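Local coordinates for receptor-like protein kinase ANXUR1 (Arabidopsis thaliana, PDB 6FIG), which is a receptor kinase probably acting in plant reproduction, whose ectodomain carries tandem malectin-like domains and whose kinase part probably phosphorylates serine or threonine, at residues Arg254-Asn259 and Leu264-Thr269; Leu284-Phe289 and Lys297-Tyr302; Leu268-Gln273 and Ser362-Leu367. All coordinates share one frame; numbering follows the deposited sequence.

Contact 1: residues Arg254-Asn259 and Leu264-Thr269; sequences RSQGPN and LKSNLT. With NAG (2-acetamido-2-deoxy-beta-D-glucopyranose), chain D.
Leu268 anchors the close-packed part of this contact, its two methyl groups splitting to meet the end of strand 252-255. Leu268 CD1 lies 4.1 Å from Arg254 CD, the two side chains crossing at about a right angle, while Leu268 CD2 rests 4.0 Å from the carbonyl carbon C of Ser255. The aliphatic part of Gln256 runs antiparallel to the Leu268 side chain, placing Gln256 CG 4.1 Å from Leu268 CB. Beyond CG the Gln256 chain runs on extended (chi2 -177°) and carries the amide to the loop before strand 268-273. There Gln256 NE2 donates to Ser266 O over 3.0 Å, a bent bond reaching the oxygen from well above the carbonyl plane. Segments 254-255 and 268-269 belong to different sheets of the malectin-like β-sandwich, and the short helix 260-264 connects them. Toward the looser side a water sits 2.8 Å from Gln256 NE2 and 2.9 Å from Ser266 OG. A second bond from NE2, to Asn263 O, helps set the amide, and OE1 meets Ser362 OG in the conformer given. Ser266 OG in turn pairs with Ile262 O. Still farther out, Asn267 turns away from Gln256 and carries N-linked N-acetylglucosamine through its ND2, with the acetyl methyl C8 lying 3.6 Å from Leu264 O.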
loop_
_atom_site.group_PDB
_atom_site.type_symbol
_atom_site.label_atom_id
_atom_site.label_comp_id
_atom_site.label_asym_id
_atom_site.label_seq_id
_atom_site.Cartn_x
_atom_site.Cartn_y
_atom_site.Cartn_z
ATOM N N ARG A 254 0.165 6.311 -28.194
ATOM C CA ARG A 254 0.072 7.298 -29.263
ATOM C C ARG A 254 0.769 6.677 -30.454
ATOM O O ARG A 254 1.845 6.093 -30.322
ATOM C CB ARG A 254 0.716 8.628 -28.884
ATOM C CG ARG A 254 0.452 9.756 -29.871
ATOM C CD ARG A 254 1.015 11.078 -29.394
ATOM N NE ARG A 254 0.403 11.485 -28.123
ATOM C CZ ARG A 254 -0.813 12.026 -27.997
ATOM N NH1 ARG A 254 -1.572 12.291 -29.060
ATOM N NH2 ARG A 254 -1.272 12.347 -26.792
ATOM N N SER A 255 0.139 6.804 -31.610
ATOM C CA SER A 255 0.714 6.321 -32.864
ATOM C C SER A 255 0.637 7.425 -33.890
ATOM O O SER A 255 0.039 8.473 -33.646
ATOM C CB SER A 255 -0.033 5.079 -33.335
ATOM O OG SER A 255 -1.350 5.401 -33.740
ATOM N N GLN A 256 1.232 7.204 -35.058
ATOM C CA GLN A 256 1.132 8.200 -36.122
ATOM C C GLN A 256 -0.200 8.133 -36.810
ATOM O O GLN A 256 -0.765 9.164 -37.125
ATOM C CB GLN A 256 2.279 8.086 -37.103
ATOM C CG GLN A 256 3.547 8.676 -36.532
ATOM C CD GLN A 256 4.674 8.626 -37.524
ATOM O OE1 GLN A 256 5.351 7.603 -37.625
ATOM N NE2 GLN A 256 4.872 9.711 -38.273
ATOM N N GLY A 257 -0.709 6.924 -37.024
ATOM C CA GLY A 257 -2.089 6.728 -37.489
ATOM C C GLY A 257 -2.199 5.827 -38.711
ATOM O O GLY A 257 -1.216 5.192 -39.103
ATOM N N PRO A 258 -3.398 5.757 -39.314
ATOM C CA PRO A 258 -3.675 4.809 -40.407
ATOM C C PRO A 258 -3.172 5.192 -41.806
ATOM O O PRO A 258 -3.206 4.331 -42.681
ATOM C CB PRO A 258 -5.211 4.752 -40.421
ATOM C CG PRO A 258 -5.612 6.124 -40.001
ATOM C CD PRO A 258 -4.601 6.536 -38.962
ATOM N N ASN A 259 -2.777 6.449 -42.036
ATOM C CA ASN A 259 -2.287 6.893 -43.358
ATOM C C ASN A 259 -0.768 6.789 -43.445
ATOM O O ASN A 259 -0.054 7.702 -43.050
ATOM C CB ASN A 259 -2.725 8.335 -43.669
ATOM C CG ASN A 259 -2.472 8.725 -45.127
ATOM O OD1 ASN A 259 -1.556 8.201 -45.786
ATOM N ND2 ASN A 259 -3.314 9.616 -45.659
ATOM N N LEU A 264 5.043 8.467 -43.319
ATOM C CA LEU A 264 6.370 8.496 -43.932
ATOM C C LEU A 264 6.951 9.893 -44.164
ATOM O O LEU A 264 8.161 10.028 -44.382
ATOM C CB LEU A 264 6.344 7.738 -45.263
ATOM C CG LEU A 264 6.228 6.225 -45.093
ATOM C CD1 LEU A 264 5.778 5.590 -46.384
ATOM C CD2 LEU A 264 7.560 5.641 -44.652
ATOM N N LYS A 265 6.100 10.920 -44.149
ATOM C CA LYS A 265 6.533 12.295 -44.349
ATOM C C LYS A 265 6.667 13.099 -43.070
ATOM O O LYS A 265 6.887 14.296 -43.137
ATOM C CB LYS A 265 5.566 12.996 -45.316
ATOM C CG LYS A 265 5.579 12.365 -46.697
ATOM C CD LYS A 265 4.458 12.894 -47.568
ATOM C CE LYS A 265 4.498 12.273 -48.952
ATOM N NZ LYS A 265 3.304 12.681 -49.725
ATOM N N SER A 266 6.584 12.449 -41.910
ATOM C CA SER A 266 6.626 13.182 -40.644
ATOM C C SER A 266 7.175 12.363 -39.489
ATOM O O SER A 266 7.206 11.130 -39.526
ATOM C CB SER A 266 5.224 13.689 -40.300
ATOM O OG SER A 266 4.297 12.619 -40.254
ATOM N N ASN A 267 7.608 13.082 -38.452
ATOM C CA ASN A 267 7.987 12.494 -37.184
ATOM C C ASN A 267 6.905 12.843 -36.171
ATOM O O ASN A 267 6.355 13.958 -36.180
ATOM C CB ASN A 267 9.292 13.104 -36.676
ATOM C CG ASN A 267 10.543 12.424 -37.204
ATOM O OD1 ASN A 267 10.779 11.219 -36.981
ATOM N ND2 ASN A 267 11.382 13.212 -37.867
ATOM N N LEU A 268 6.611 11.900 -35.298
ATOM C CA LEU A 268 5.934 12.200 -34.043
ATOM C C LEU A 268 7.046 12.695 -33.116
ATOM O O LEU A 268 8.059 12.021 -32.958
ATOM C CB LEU A 268 5.268 10.946 -33.536
ATOM C CG LEU A 268 4.199 10.941 -32.466
ATOM C CD1 LEU A 268 3.077 11.907 -32.792
ATOM C CD2 LEU A 268 3.673 9.509 -32.364
ATOM N N THR A 269 6.878 13.894 -32.557
ATOM C CA THR A 269 7.962 14.574 -31.853
ATOM C C THR A 269 7.508 15.075 -30.482
ATOM O O THR A 269 6.522 15.805 -30.392
ATOM C CB THR A 269 8.459 15.772 -32.674
ATOM O OG1 THR A 269 8.921 15.321 -33.961
ATOM C CG2 THR A 269 9.606 16.531 -31.967
HETATM C C1 NAG D . 12.656 12.777 -38.370
HETATM C C2 NAG D . 12.930 13.207 -39.797
HETATM C C3 NAG D . 14.394 12.992 -40.165
HETATM C C4 NAG D . 15.336 13.516 -39.095
HETATM C C5 NAG D . 14.954 12.913 -37.750
HETATM C C6 NAG D . 15.861 13.281 -36.581
HETATM C C7 NAG D . 11.012 12.887 -41.309
HETATM C C8 NAG D . 10.243 11.862 -42.105
HETATM N N2 NAG D . 12.055 12.395 -40.635
HETATM O O3 NAG D . 14.661 13.661 -41.397
HETATM O O4 NAG D . 16.674 13.114 -39.402
HETATM O O5 NAG D . 13.626 13.348 -37.490
HETATM O O6 NAG D . 15.710 14.658 -36.226
HETATM O O7 NAG D . 10.695 14.073 -41.296
HETATM O O HOH W 1 2.943 11.751 -37.805
#

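Contact 2: residues Leu284-Phe289 and Lys297-Tyr302; sequences LHFCEF and KVFNIY. With NAG (2-acetamido-2-deoxy-beta-D-glucopyranose), chain D.
The hydrophobic interior of a malectin-like β-sandwich is closed here by side chains reaching inward from two facing strands, Leu284 and Phe286 on one and Phe299 and Ile301 on the other. Leu284 CD2 and Ile301 CD1 meet tip to tip at 4.0 Å. Ile301 CD1 also lies 4.0 Å from Phe286 CZ, so it touches both Leu284 and Phe286. Phe286 and Phe299 reach for each other across the interface, and Phe286 CE1 stands at the edge of the Phe299 ring, in its plane, 3.8 Å from Phe299 CZ. That ring is placed by an uncommon first torsion, CG lying between the backbone N and the carbonyl carbon (chi1 54°). The strands run nearly antiparallel, at 165°, with their axes 12.3 Å apart, a spacing that suits two packed sheets rather than hydrogen-bonded neighbours. At one end of the interface the apolar layer gives way to a buried salt bridge. Lys297 NZ reaches the syn lone pair of Glu288 OE1 over 2.9 Å, and also bonds Ser363 OG. Glu288 OE2 accepts from the backbone N of both Gln290 and Leu291, which holds the carboxylate's rotation and probably helps stabilise its charge. Tyr302, next after Ile301, faces outward, and N-acetylglucosamine C5 lies over one face of its ring, 3.7 Å from Tyr302 CD2.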
loop_
_atom_site.group_PDB
_atom_site.type_symbol
_atom_site.label_atom_id
_atom_site.label_comp_id
_atom_site.label_asym_id
_atom_site.label_seq_id
_atom_site.Cartn_x
_atom_site.Cartn_y
_atom_site.Cartn_z
ATOM N N LEU A 284 11.527 4.138 -22.657
ATOM C CA LEU A 284 10.382 4.070 -23.546
ATOM C C LEU A 284 9.643 2.792 -23.259
ATOM O O LEU A 284 10.239 1.726 -23.270
ATOM C CB LEU A 284 10.839 4.102 -25.014
ATOM C CG LEU A 284 11.155 5.495 -25.572
ATOM C CD1 LEU A 284 12.290 6.200 -24.874
ATOM C CD2 LEU A 284 11.488 5.360 -27.048
ATOM N N HIS A 285 8.357 2.922 -22.972
ATOM C CA HIS A 285 7.500 1.798 -22.643
ATOM C C HIS A 285 6.663 1.421 -23.870
ATOM O O HIS A 285 6.032 2.296 -24.480
ATOM C CB HIS A 285 6.552 2.174 -21.502
ATOM C CG HIS A 285 7.234 2.402 -20.194
ATOM N ND1 HIS A 285 7.419 1.397 -19.270
ATOM C CD2 HIS A 285 7.775 3.515 -19.663
ATOM C CE1 HIS A 285 8.038 1.897 -18.215
ATOM N NE2 HIS A 285 8.257 3.178 -18.421
ATOM N N PHE A 286 6.637 0.128 -24.172
ATOM C CA PHE A 286 5.906 -0.373 -25.348
ATOM C C PHE A 286 5.035 -1.558 -25.006
ATOM O O PHE A 286 5.403 -2.380 -24.183
ATOM C CB PHE A 286 6.862 -0.824 -26.443
ATOM C CG PHE A 286 7.779 0.235 -26.952
ATOM C CD1 PHE A 286 7.356 1.158 -27.913
ATOM C CD2 PHE A 286 9.126 0.255 -26.559
ATOM C CE1 PHE A 286 8.237 2.094 -28.429
ATOM C CE2 PHE A 286 9.994 1.194 -27.071
ATOM C CZ PHE A 286 9.563 2.107 -28.016
ATOM N N CYS A 287 3.906 -1.692 -25.701
ATOM C CA CYS A 287 3.107 -2.898 -25.636
ATOM C C CYS A 287 2.217 -2.855 -26.868
ATOM O O CYS A 287 1.475 -1.887 -27.067
ATOM C CB CYS A 287 2.260 -2.971 -24.365
ATOM S SG CYS A 287 1.252 -4.473 -24.228
ATOM N N GLU A 288 2.320 -3.885 -27.686
ATOM C CA GLU A 288 1.520 -3.964 -28.897
ATOM C C GLU A 288 0.193 -4.600 -28.548
ATOM O O GLU A 288 0.155 -5.760 -28.163
ATOM C CB GLU A 288 2.222 -4.798 -29.976
ATOM C CG GLU A 288 1.432 -4.943 -31.291
ATOM C CD GLU A 288 1.118 -3.605 -31.888
ATOM O OE1 GLU A 288 2.076 -2.918 -32.289
ATOM O OE2 GLU A 288 -0.074 -3.223 -31.936
ATOM N N PHE A 289 -0.893 -3.848 -28.669
ATOM C CA PHE A 289 -2.224 -4.385 -28.365
ATOM C C PHE A 289 -3.189 -4.428 -29.554
ATOM O O PHE A 289 -4.344 -4.823 -29.397
ATOM C CB PHE A 289 -2.850 -3.682 -27.148
ATOM C CG PHE A 289 -2.950 -2.190 -27.270
ATOM C CD1 PHE A 289 -2.133 -1.360 -26.501
ATOM C CD2 PHE A 289 -3.885 -1.599 -28.124
ATOM C CE1 PHE A 289 -2.220 0.016 -26.599
ATOM C CE2 PHE A 289 -3.968 -0.222 -28.232
ATOM C CZ PHE A 289 -3.144 0.589 -27.458
ATOM N N LYS A 297 4.631 -3.419 -37.854
ATOM C CA LYS A 297 4.924 -2.015 -37.556
ATOM C C LYS A 297 6.376 -1.922 -37.122
ATOM O O LYS A 297 6.784 -2.587 -36.168
ATOM C CB LYS A 297 4.004 -1.483 -36.480
ATOM C CG LYS A 297 4.317 -0.064 -36.015
ATOM C CD LYS A 297 3.259 0.452 -35.045
ATOM C CE LYS A 297 3.254 -0.315 -33.731
ATOM N NZ LYS A 297 1.976 -0.125 -33.016
ATOM N N VAL A 298 7.131 -1.117 -37.852
ATOM C CA VAL A 298 8.578 -1.043 -37.715
ATOM C C VAL A 298 8.951 0.418 -37.876
ATOM O O VAL A 298 8.547 1.060 -38.845
ATOM C CB VAL A 298 9.254 -1.924 -38.780
ATOM C CG1 VAL A 298 10.747 -1.895 -38.659
ATOM C CG2 VAL A 298 8.751 -3.361 -38.687
ATOM N N PHE A 299 9.705 0.956 -36.919
ATOM C CA PHE A 299 9.894 2.400 -36.863
ATOM C C PHE A 299 11.238 2.828 -36.335
ATOM O O PHE A 299 11.865 2.117 -35.526
ATOM C CB PHE A 299 8.757 3.086 -36.087
ATOM C CG PHE A 299 8.502 2.545 -34.711
ATOM C CD1 PHE A 299 7.740 1.417 -34.515
ATOM C CD2 PHE A 299 8.951 3.255 -33.588
ATOM C CE1 PHE A 299 7.476 0.948 -33.243
ATOM C CE2 PHE A 299 8.681 2.786 -32.321
ATOM C CZ PHE A 299 7.937 1.628 -32.153
ATOM N N ASN A 300 11.658 4.007 -36.781
ATOM C CA ASN A 300 12.907 4.615 -36.368
ATOM C C ASN A 300 12.650 5.499 -35.170
ATOM O O ASN A 300 11.586 6.104 -35.061
ATOM C CB ASN A 300 13.509 5.434 -37.498
ATOM C CG ASN A 300 13.884 4.593 -38.703
ATOM O OD1 ASN A 300 14.374 3.467 -38.569
ATOM N ND2 ASN A 300 13.624 5.122 -39.886
ATOM N N ILE A 301 13.628 5.558 -34.270
ATOM C CA ILE A 301 13.530 6.372 -33.050
ATOM C C ILE A 301 14.787 7.210 -32.968
ATOM O O ILE A 301 15.900 6.667 -33.064
ATOM C CB ILE A 301 13.427 5.512 -31.786
ATOM C CG1 ILE A 301 12.237 4.541 -31.855
ATOM C CG2 ILE A 301 13.319 6.395 -30.540
ATOM C CD1 ILE A 301 12.108 3.647 -30.637
ATOM N N TYR A 302 14.608 8.522 -32.796
ATOM C CA TYR A 302 15.718 9.468 -32.692
ATOM C C TYR A 302 15.608 10.241 -31.385
ATOM O O TYR A 302 14.509 10.552 -30.927
ATOM C CB TYR A 302 15.707 10.437 -33.868
ATOM C CG TYR A 302 15.588 9.758 -35.204
ATOM C CD1 TYR A 302 16.687 9.152 -35.794
ATOM C CD2 TYR A 302 14.375 9.746 -35.893
ATOM C CE1 TYR A 302 16.581 8.546 -37.040
ATOM C CE2 TYR A 302 14.258 9.143 -37.133
ATOM C CZ TYR A 302 15.355 8.545 -37.700
ATOM O OH TYR A 302 15.193 7.954 -38.955
HETATM C C1 NAG D . 12.656 12.777 -38.370
HETATM C C2 NAG D . 12.930 13.207 -39.797
HETATM C C3 NAG D . 14.394 12.992 -40.165
HETATM C C4 NAG D . 15.336 13.516 -39.095
HETATM C C5 NAG D . 14.954 12.913 -37.750
HETATM C C6 NAG D . 15.861 13.281 -36.581
HETATM C C7 NAG D . 11.012 12.887 -41.309
HETATM C C8 NAG D . 10.243 11.862 -42.105
HETATM N N2 NAG D . 12.055 12.395 -40.635
HETATM O O3 NAG D . 14.661 13.661 -41.397
HETATM O O4 NAG D . 16.674 13.114 -39.402
HETATM O O5 NAG D . 13.626 13.348 -37.490
HETATM O O6 NAG D . 15.710 14.658 -36.226
HETATM O O7 NAG D . 10.695 14.073 -41.296
#

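Contact 3: residues Leu268-Gln273 and Ser362-Leu367; sequences LTWMFQ and SSLNGL. With CA (calcium ion), chain H.
Trp270, whose indole NE1 is hydrogen-bonded to Asp214 OD2, an oxygen also held by a salt bridge from Arg254 NE, offers one ring face to Leu364. Methyl CD2 of Leu364 sits over that face, off toward the rim of the six-membered ring, in a CH-π contact 4.2 Å from the Trp270 centroid and 24° off the ring normal. Leu364 CD2 comes closest to Trp270 CH2, at 3.8 Å. Farther along the strands, Leu367 CD2 presses against Phe272 CZ at 3.6 Å, the two side chains meeting head-on. Both leucines carry CG anti to the backbone N (chi1 -179° in each), which turns their methyls toward strand 268-273 of the facing sheet of the sandwich. Leu364 and Leu367 are three residues apart, yet they point the same way because a classic β bulge intervenes, Asn365 and Gly366 together facing His285. The bulge also serves the metal site: Asn365 O binds calcium at 2.4 Å, alongside five further atoms that include Asn192 OD1 and the carbonyl oxygens of Val193, Ile249 and Thr252. Meanwhile Asn365 ND2 donates to Cys287 O, and the ring of Phe272 meets that of Phe189 with planes at about 50°.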
loop_
_atom_site.group_PDB
_atom_site.type_symbol
_atom_site.label_atom_id
_atom_site.label_comp_id
_atom_site.label_asym_id
_atom_site.label_seq_id
_atom_site.Cartn_x
_atom_site.Cartn_y
_atom_site.Cartn_z
ATOM N N LEU A 268 6.611 11.900 -35.298
ATOM C CA LEU A 268 5.934 12.200 -34.043
ATOM C C LEU A 268 7.046 12.695 -33.116
ATOM O O LEU A 268 8.059 12.021 -32.958
ATOM C CB LEU A 268 5.268 10.946 -33.536
ATOM C CG LEU A 268 4.199 10.941 -32.466
ATOM C CD1 LEU A 268 3.077 11.907 -32.792
ATOM C CD2 LEU A 268 3.673 9.509 -32.364
ATOM N N THR A 269 6.878 13.894 -32.557
ATOM C CA THR A 269 7.962 14.574 -31.853
ATOM C C THR A 269 7.508 15.075 -30.482
ATOM O O THR A 269 6.522 15.805 -30.392
ATOM C CB THR A 269 8.459 15.772 -32.674
ATOM O OG1 THR A 269 8.921 15.321 -33.961
ATOM C CG2 THR A 269 9.606 16.531 -31.967
ATOM N N TRP A 270 8.248 14.672 -29.456
ATOM C CA TRP A 270 8.080 15.195 -28.086
ATOM C C TRP A 270 9.298 16.048 -27.740
ATOM O O TRP A 270 10.416 15.729 -28.144
ATOM C CB TRP A 270 7.973 14.068 -27.068
ATOM C CG TRP A 270 6.793 13.150 -27.162
ATOM C CD1 TRP A 270 5.636 13.225 -26.442
ATOM C CD2 TRP A 270 6.657 11.996 -28.015
ATOM N NE1 TRP A 270 4.791 12.184 -26.779
ATOM C CE2 TRP A 270 5.393 11.418 -27.741
ATOM C CE3 TRP A 270 7.481 11.394 -28.974
ATOM C CZ2 TRP A 270 4.943 10.273 -28.378
ATOM C CZ3 TRP A 270 7.039 10.249 -29.590
ATOM C CH2 TRP A 270 5.776 9.704 -29.303
ATOM N N MET A 271 9.089 17.124 -26.988
ATOM C CA MET A 271 10.192 17.967 -26.535
ATOM C C MET A 271 10.055 18.266 -25.042
ATOM O O MET A 271 8.956 18.530 -24.558
ATOM C CB MET A 271 10.235 19.272 -27.319
ATOM C CG MET A 271 11.544 20.046 -27.156
ATOM S SD MET A 271 11.645 21.555 -28.152
ATOM C CE MET A 271 11.106 20.923 -29.743
ATOM N N PHE A 272 11.206 18.263 -24.363
ATOM C CA PHE A 272 11.291 18.411 -22.911
ATOM C C PHE A 272 12.374 19.411 -22.537
ATOM O O PHE A 272 13.475 19.364 -23.099
ATOM C CB PHE A 272 11.632 17.070 -22.292
ATOM C CG PHE A 272 10.628 16.025 -22.600
ATOM C CD1 PHE A 272 9.453 15.952 -21.869
ATOM C CD2 PHE A 272 10.817 15.168 -23.688
ATOM C CE1 PHE A 272 8.493 15.006 -22.173
ATOM C CE2 PHE A 272 9.856 14.224 -24.008
ATOM C CZ PHE A 272 8.689 14.147 -23.248
ATOM N N GLN A 273 12.041 20.308 -21.602
ATOM C CA GLN A 273 12.999 21.230 -21.025
ATOM C C GLN A 273 13.717 20.539 -19.867
ATOM O O GLN A 273 13.077 20.052 -18.946
ATOM C CB GLN A 273 12.280 22.490 -20.533
ATOM C CG GLN A 273 11.565 23.252 -21.639
ATOM C CD GLN A 273 12.507 23.794 -22.703
ATOM O OE1 GLN A 273 13.622 24.235 -22.401
ATOM N NE2 GLN A 273 12.054 23.785 -23.956
ATOM N N SER A 362 4.254 4.144 -36.261
ATOM C CA SER A 362 5.086 4.067 -35.061
ATOM C C SER A 362 4.171 4.245 -33.860
ATOM O O SER A 362 3.070 4.769 -33.985
ATOM C CB SER A 362 6.159 5.143 -35.074
ATOM O OG SER A 362 5.591 6.439 -35.089
ATOM N N SER A 363 4.616 3.775 -32.706
ATOM C CA SER A 363 3.810 3.933 -31.487
ATOM C C SER A 363 4.678 3.906 -30.244
ATOM O O SER A 363 5.818 3.448 -30.265
ATOM C CB SER A 363 2.700 2.882 -31.390
ATOM O OG SER A 363 3.229 1.584 -31.151
ATOM N N LEU A 364 4.094 4.416 -29.167
ATOM C CA LEU A 364 4.749 4.485 -27.882
ATOM C C LEU A 364 3.648 4.460 -26.811
ATOM O O LEU A 364 2.601 5.099 -26.993
ATOM C CB LEU A 364 5.568 5.770 -27.783
ATOM C CG LEU A 364 6.350 5.995 -26.465
ATOM C CD1 LEU A 364 7.424 4.945 -26.274
ATOM C CD2 LEU A 364 6.949 7.391 -26.479
ATOM N N ASN A 365 3.886 3.741 -25.710
ATOM C CA ASN A 365 2.857 3.601 -24.649
ATOM C C ASN A 365 3.140 4.412 -23.385
ATOM O O ASN A 365 2.217 4.799 -22.684
ATOM C CB ASN A 365 2.676 2.142 -24.258
ATOM C CG ASN A 365 2.299 1.242 -25.437
ATOM O OD1 ASN A 365 3.098 1.097 -26.376
ATOM N ND2 ASN A 365 1.115 0.589 -25.378
ATOM N N GLY A 366 4.405 4.671 -23.105
ATOM C CA GLY A 366 4.788 5.404 -21.902
ATOM C C GLY A 366 6.178 5.959 -22.063
ATOM O O GLY A 366 6.962 5.484 -22.907
ATOM N N LEU A 367 6.519 6.937 -21.221
ATOM C CA LEU A 367 7.831 7.553 -21.291
ATOM C C LEU A 367 8.250 8.101 -19.950
ATOM O O LEU A 367 7.515 8.874 -19.365
ATOM C CB LEU A 367 7.839 8.695 -22.309
ATOM C CG LEU A 367 9.151 9.449 -22.536
ATOM C CD1 LEU A 367 10.302 8.555 -23.011
ATOM C CD2 LEU A 367 8.902 10.567 -23.525
HETATM CA CA CA H . -0.124 4.674 -22.588
#

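In the fold
The three contacts lie close together, their centres about 10 to 12 Å apart. Strand 363-372, used in contact 3, runs between the strands that supply the first segments of the other two: Arg254 N lies 3.0 Å from Leu364 O, and His285 O 2.9 Å from Asn365 N, both probable backbone hydrogen bonds. From the facing sheet, strand 268-273 serves contacts 1 and 3, which share Leu268 and Thr269. The sugar on Asn267 joins contacts 1 and 2 at the outer surface, where Asn267 OD1 packs 4.0 Å from Tyr302 CD2. Calcium is bound in contact 3, about 7 Å from the side chain of Arg254 and about 10 Å from that of Phe286.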